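Local coordinates for 3-phytase (Klebsiella pneumoniae, PDB 2WNH), which probably hydrolyses phytate, removing a phosphate from inositol hexakisphosphate, as a histidine acid phosphatase with 3-phytase activity, at residues Gln73-Arg76 with Gln77-Leu80; His59-Ala62 with Ala63-Lys67. The protein carries 3 engineered substitutions. One frame throughout, in Å; residues are numbered along the deposited sequence.

Contact 1: residues Gln73-Arg76 with Gln77-Leu80; sequences QHYR and QLGL. With NA (sodium ion), chain G; NA (sodium ion), chain C.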
loop_
_atom_site.group_PDB
_atom_site.type_symbol
_atom_site.label_atom_id
_atom_site.label_comp_id
_atom_site.label_asym_id
_atom_site.label_seq_id
_atom_site.Cartn_x
_atom_site.Cartn_y
_atom_site.Cartn_z
ATOM N N GLN B 73 -7.324 13.205 3.763
ATOM C CA GLN B 73 -6.872 13.240 2.363
ATOM C C GLN B 73 -7.100 14.639 1.775
ATOM O O GLN B 73 -6.235 15.175 1.074
ATOM C CB GLN B 73 -7.568 12.150 1.526
ATOM C CG GLN B 73 -7.137 10.725 1.926
ATOM C CD GLN B 73 -7.912 9.614 1.231
ATOM O OE1 GLN B 73 -8.805 9.871 0.410
ATOM N NE2 GLN B 73 -7.550 8.347 1.546
ATOM N N HIS B 74 -8.261 15.219 2.074
ATOM C CA HIS B 74 -8.634 16.545 1.569
ATOM C C HIS B 74 -7.650 17.608 2.051
ATOM O O HIS B 74 -7.166 18.412 1.267
ATOM C CB HIS B 74 -10.082 16.868 1.989
ATOM C CG HIS B 74 -10.496 18.284 1.747
ATOM N ND1 HIS B 74 -10.728 18.791 0.484
ATOM C CD2 HIS B 74 -10.774 19.290 2.614
ATOM C CE1 HIS B 74 -11.109 20.054 0.581
ATOM N NE2 HIS B 74 -11.139 20.384 1.863
ATOM N N TYR B 75 -7.338 17.606 3.344
ATOM C CA TYR B 75 -6.415 18.582 3.897
ATOM C C TYR B 75 -4.938 18.380 3.513
ATOM O O TYR B 75 -4.170 19.348 3.508
ATOM C CB TYR B 75 -6.630 18.750 5.408
ATOM C CG TYR B 75 -7.939 19.438 5.775
ATOM C CD1 TYR B 75 -8.427 20.551 5.035
ATOM C CD2 TYR B 75 -8.690 19.004 6.882
ATOM C CE1 TYR B 75 -9.649 21.202 5.400
ATOM C CE2 TYR B 75 -9.902 19.640 7.236
ATOM C CZ TYR B 75 -10.376 20.731 6.476
ATOM O OH TYR B 75 -11.546 21.376 6.848
ATOM N N ARG B 76 -4.543 17.155 3.158
ATOM C CA ARG B 76 -3.198 16.955 2.569
ATOM C C ARG B 76 -3.191 17.495 1.134
ATOM O O ARG B 76 -2.197 18.120 0.703
ATOM C CB ARG B 76 -2.784 15.477 2.622
ATOM C CG ARG B 76 -2.358 15.033 4.006
ATOM C CD ARG B 76 -1.832 13.589 4.021
ATOM N NE ARG B 76 -2.923 12.634 4.055
ATOM C CZ ARG B 76 -3.565 12.254 5.169
ATOM N NH1 ARG B 76 -3.222 12.723 6.371
ATOM N NH2 ARG B 76 -4.559 11.388 5.053
ATOM N N GLN B 77 -4.265 17.234 0.388
ATOM C CA GLN B 77 -4.414 17.697 -1.008
ATOM C C GLN B 77 -4.276 19.223 -1.068
ATOM O O GLN B 77 -3.580 19.759 -1.930
ATOM C CB GLN B 77 -5.748 17.197 -1.619
ATOM C CG GLN B 77 -6.318 17.988 -2.825
ATOM C CD GLN B 77 -5.588 17.745 -4.140
ATOM O OE1 GLN B 77 -4.820 16.793 -4.262
ATOM N NE2 GLN B 77 -5.837 18.606 -5.136
ATOM N N LEU B 78 -4.919 19.916 -0.131
ATOM C CA LEU B 78 -4.882 21.389 -0.081
ATOM C C LEU B 78 -3.578 21.942 0.489
ATOM O O LEU B 78 -3.389 23.171 0.550
ATOM C CB LEU B 78 -6.046 21.908 0.771
ATOM C CG LEU B 78 -7.435 21.775 0.155
ATOM C CD1 LEU B 78 -8.478 22.288 1.173
ATOM C CD2 LEU B 78 -7.543 22.556 -1.142
ATOM N N GLY B 79 -2.687 21.066 0.936
ATOM C CA GLY B 79 -1.394 21.493 1.442
ATOM C C GLY B 79 -1.351 22.006 2.868
ATOM O O GLY B 79 -0.333 22.519 3.298
ATOM N N LEU B 80 -2.455 21.887 3.607
ATOM C CA LEU B 80 -2.474 22.265 5.010
ATOM C C LEU B 80 -1.637 21.295 5.868
ATOM O O LEU B 80 -0.877 21.706 6.764
ATOM C CB LEU B 80 -3.919 22.269 5.525
ATOM C CG LEU B 80 -4.068 22.659 7.000
ATOM C CD1 LEU B 80 -3.845 24.177 7.234
ATOM C CD2 LEU B 80 -5.432 22.240 7.497
HETATM NA NA NA G . 0.180 17.702 -0.086
HETATM NA NA NA C . -0.234 17.693 -0.562
#
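The carbonyl oxygen of R76, which accepts the backbone N-H of G79, also binds a sodium ion that it shares with the R76 oxygen of a second subunit, so the helix end doubles as part of a subunit interface. The ion is modelled at two overlapping positions, 2.5 Å (chain G) and 2.4 Å (chain C) from R76 O; these cannot be filled at once, which leaves its exact place doubtful. From G79 N to R76 O the bond measures 3.0 Å, the nitrogen standing above the carbonyl plane.

Here helix 58-77 ends in a Schellman motif. G79 takes a positive phi (81°), a conformation that suits glycine, and the chain turns back so that L80 N gives a weak bond to Y75 O at 3.1 Å. Before this reversal the regular helical pattern still holds, with Q77 N bonded to Q73 O at 2.9 Å and L78 N to H74 O.

With CG of H74 anti to the backbone N (chi1 170°), L78 crosses the H74 imidazole on a slant, its CG over one face near the rim, while its CD1 comes 3.3 Å from H74 NE2. The same CD1 reaches the edge of the Y75 ring near its plane, 4.2 Å from Y75 CD1. L80 runs alongside Y75 in the same direction, its CD2 4.1 Å from Y75 CG and oblique to the ring.

Y75 OH is hydrogen-bonded to E324, R76 NH2 to the carbonyl of A112, and Q77 NE2 to that of D8. Y75 and L80 together pack on L16 and V19 of strand 14-24, while Y75 also meets V322 and L78 meets W326 of strand 320-328, which seats the helix end against the central sheet.

Contact 2: residues His59-Ala62 with Ala63-Lys67; sequences HGYA and AVVNK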
loop_
_atom_site.group_PDB
_atom_site.type_symbol
_atom_site.label_atom_id
_atom_site.label_comp_id
_atom_site.label_asym_id
_atom_site.label_seq_id
_atom_site.Cartn_x
_atom_site.Cartn_y
_atom_site.Cartn_z
ATOM N N HIS B 59 -20.280 0.384 14.549
ATOM C CA HIS B 59 -20.708 0.954 13.279
ATOM C C HIS B 59 -20.511 2.485 13.287
ATOM O O HIS B 59 -20.048 3.094 12.294
ATOM C CB HIS B 59 -22.171 0.566 13.029
ATOM C CG HIS B 59 -22.744 1.087 11.745
ATOM N ND1 HIS B 59 -22.984 0.264 10.664
ATOM C CD2 HIS B 59 -23.181 2.323 11.386
ATOM C CE1 HIS B 59 -23.532 0.977 9.690
ATOM N NE2 HIS B 59 -23.665 2.227 10.104
ATOM N N GLY B 60 -20.823 3.094 14.430
ATOM C CA GLY B 60 -20.565 4.532 14.634
ATOM C C GLY B 60 -19.096 4.874 14.460
ATOM O O GLY B 60 -18.763 5.851 13.788
ATOM N N TYR B 61 -18.216 4.086 15.073
ATOM C CA TYR B 61 -16.766 4.321 14.919
ATOM C C TYR B 61 -16.390 4.215 13.435
ATOM O O TYR B 61 -15.706 5.099 12.903
ATOM C CB TYR B 61 -15.996 3.291 15.739
ATOM C CG TYR B 61 -14.536 3.609 15.939
ATOM C CD1 TYR B 61 -13.598 3.337 14.939
ATOM C CD2 TYR B 61 -14.082 4.171 17.144
ATOM C CE1 TYR B 61 -12.247 3.613 15.133
ATOM C CE2 TYR B 61 -12.713 4.469 17.341
ATOM C CZ TYR B 61 -11.814 4.166 16.319
ATOM O OH TYR B 61 -10.485 4.455 16.473
ATOM N N ALA B 62 -16.833 3.140 12.770
ATOM C CA ALA B 62 -16.528 2.932 11.345
ATOM C C ALA B 62 -16.985 4.088 10.465
ATOM O O ALA B 62 -16.251 4.523 9.602
ATOM C CB ALA B 62 -17.114 1.616 10.844
ATOM N N ALA B 63 -18.197 4.600 10.697
ATOM C CA ALA B 63 -18.687 5.740 9.925
ATOM C C ALA B 63 -17.852 6.999 10.151
ATOM O O ALA B 63 -17.607 7.753 9.214
ATOM C CB ALA B 63 -20.151 6.011 10.249
ATOM N N VAL B 64 -17.418 7.201 11.396
ATOM C CA VAL B 64 -16.567 8.355 11.732
ATOM C C VAL B 64 -15.178 8.201 11.087
ATOM O O VAL B 64 -14.653 9.162 10.504
ATOM C CB VAL B 64 -16.512 8.626 13.253
ATOM C CG1 VAL B 64 -15.499 9.740 13.558
ATOM C CG2 VAL B 64 -17.893 9.090 13.746
ATOM N N VAL B 65 -14.601 6.993 11.141
ATOM C CA VAL B 65 -13.347 6.747 10.415
ATOM C C VAL B 65 -13.467 7.128 8.937
ATOM O O VAL B 65 -12.538 7.754 8.373
ATOM C CB VAL B 65 -12.874 5.259 10.540
ATOM C CG1 VAL B 65 -11.702 4.921 9.536
ATOM C CG2 VAL B 65 -12.428 4.935 11.997
ATOM N N ASN B 66 -14.589 6.764 8.305
ATOM C CA ASN B 66 -14.771 7.058 6.857
ATOM C C ASN B 66 -14.707 8.562 6.582
ATOM O O ASN B 66 -14.025 9.030 5.667
ATOM C CB ASN B 66 -16.104 6.519 6.326
ATOM C CG ASN B 66 -16.155 4.985 6.232
ATOM O OD1 ASN B 66 -17.240 4.407 6.196
ATOM N ND2 ASN B 66 -15.017 4.342 6.188
ATOM N N LYS B 67 -15.402 9.331 7.403
ATOM C CA LYS B 67 -15.360 10.785 7.276
ATOM C C LYS B 67 -13.941 11.337 7.557
ATOM O O LYS B 67 -13.437 12.163 6.779
ATOM C CB LYS B 67 -16.427 11.387 8.209
ATOM C CG LYS B 67 -16.589 12.923 8.129
ATOM C CD LYS B 67 -15.672 13.582 9.112
ATOM C CE LYS B 67 -15.964 15.076 9.244
ATOM N NZ LYS B 67 -15.106 15.550 10.400
#
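Y61 and V65, one helical turn apart, make the closest side-chain contact here, an i to i+4 pair within the early turns of helix 58-77 in the histidine acid phosphatase fold. The tyrosine holds CG anti to its own N (chi1 -166°), which lets the ring swing along the helix toward V65. The methyl CG2 of the valine lies oblique to that ring, 3.4 Å from Y61 CE1, and the two side chains cross at a slant. V65 itself has CG1 opposite N (chi1 168°), leaving CG2 anti to the carbonyl carbon and directed back at the preceding turn, where it also packs 3.4 Å from Y61 O.

V64 adopts nearly the same conformation as V65 and uses the equivalent methyl, CG2, against the carbonyl oxygen of G60. The two valines nevertheless serve different surroundings: V64 joins A107 and L108 of helix 99-112, whereas V65 touches L351 of the third subunit, whose A62 meets A62 of this chain.

Beyond these segments, Y61 OH is hydrogen-bonded to D110 of its own chain. H59 is hydrogen-bonded through ND1 to D110 of the third subunit and through NE2 to the carbonyl of L348, so both imidazole nitrogens have partners, which should fix the rotation of the ring.

Regular i to i+4 backbone bonds underlie the packing. A63 N reaches H59 O at 2.9 Å, and the straightest of the four runs from V65 N to Y61 O, 2.8 Å long with an N-H...O angle of 170°.

Overall arrangement
Followed from the N terminus, the chain passes through strand 14-24 and helix 32-42 before entering helix 58-77, which carries contact 2 near its start and contact 1 at its end. The two lie in series: neither nests within nor crosses the other, and contact 2 is complete before contact 1 begins. Their centres are about 20 Å apart and their nearest atoms about 7 Å apart. Both are local, so neither closes a long loop, though contact 1 turns the chain into the loop leading to strand 91-95. One helix thereby links helix 99-112 and the third subunit at contact 2 with the central sheet and the second subunit at contact 1.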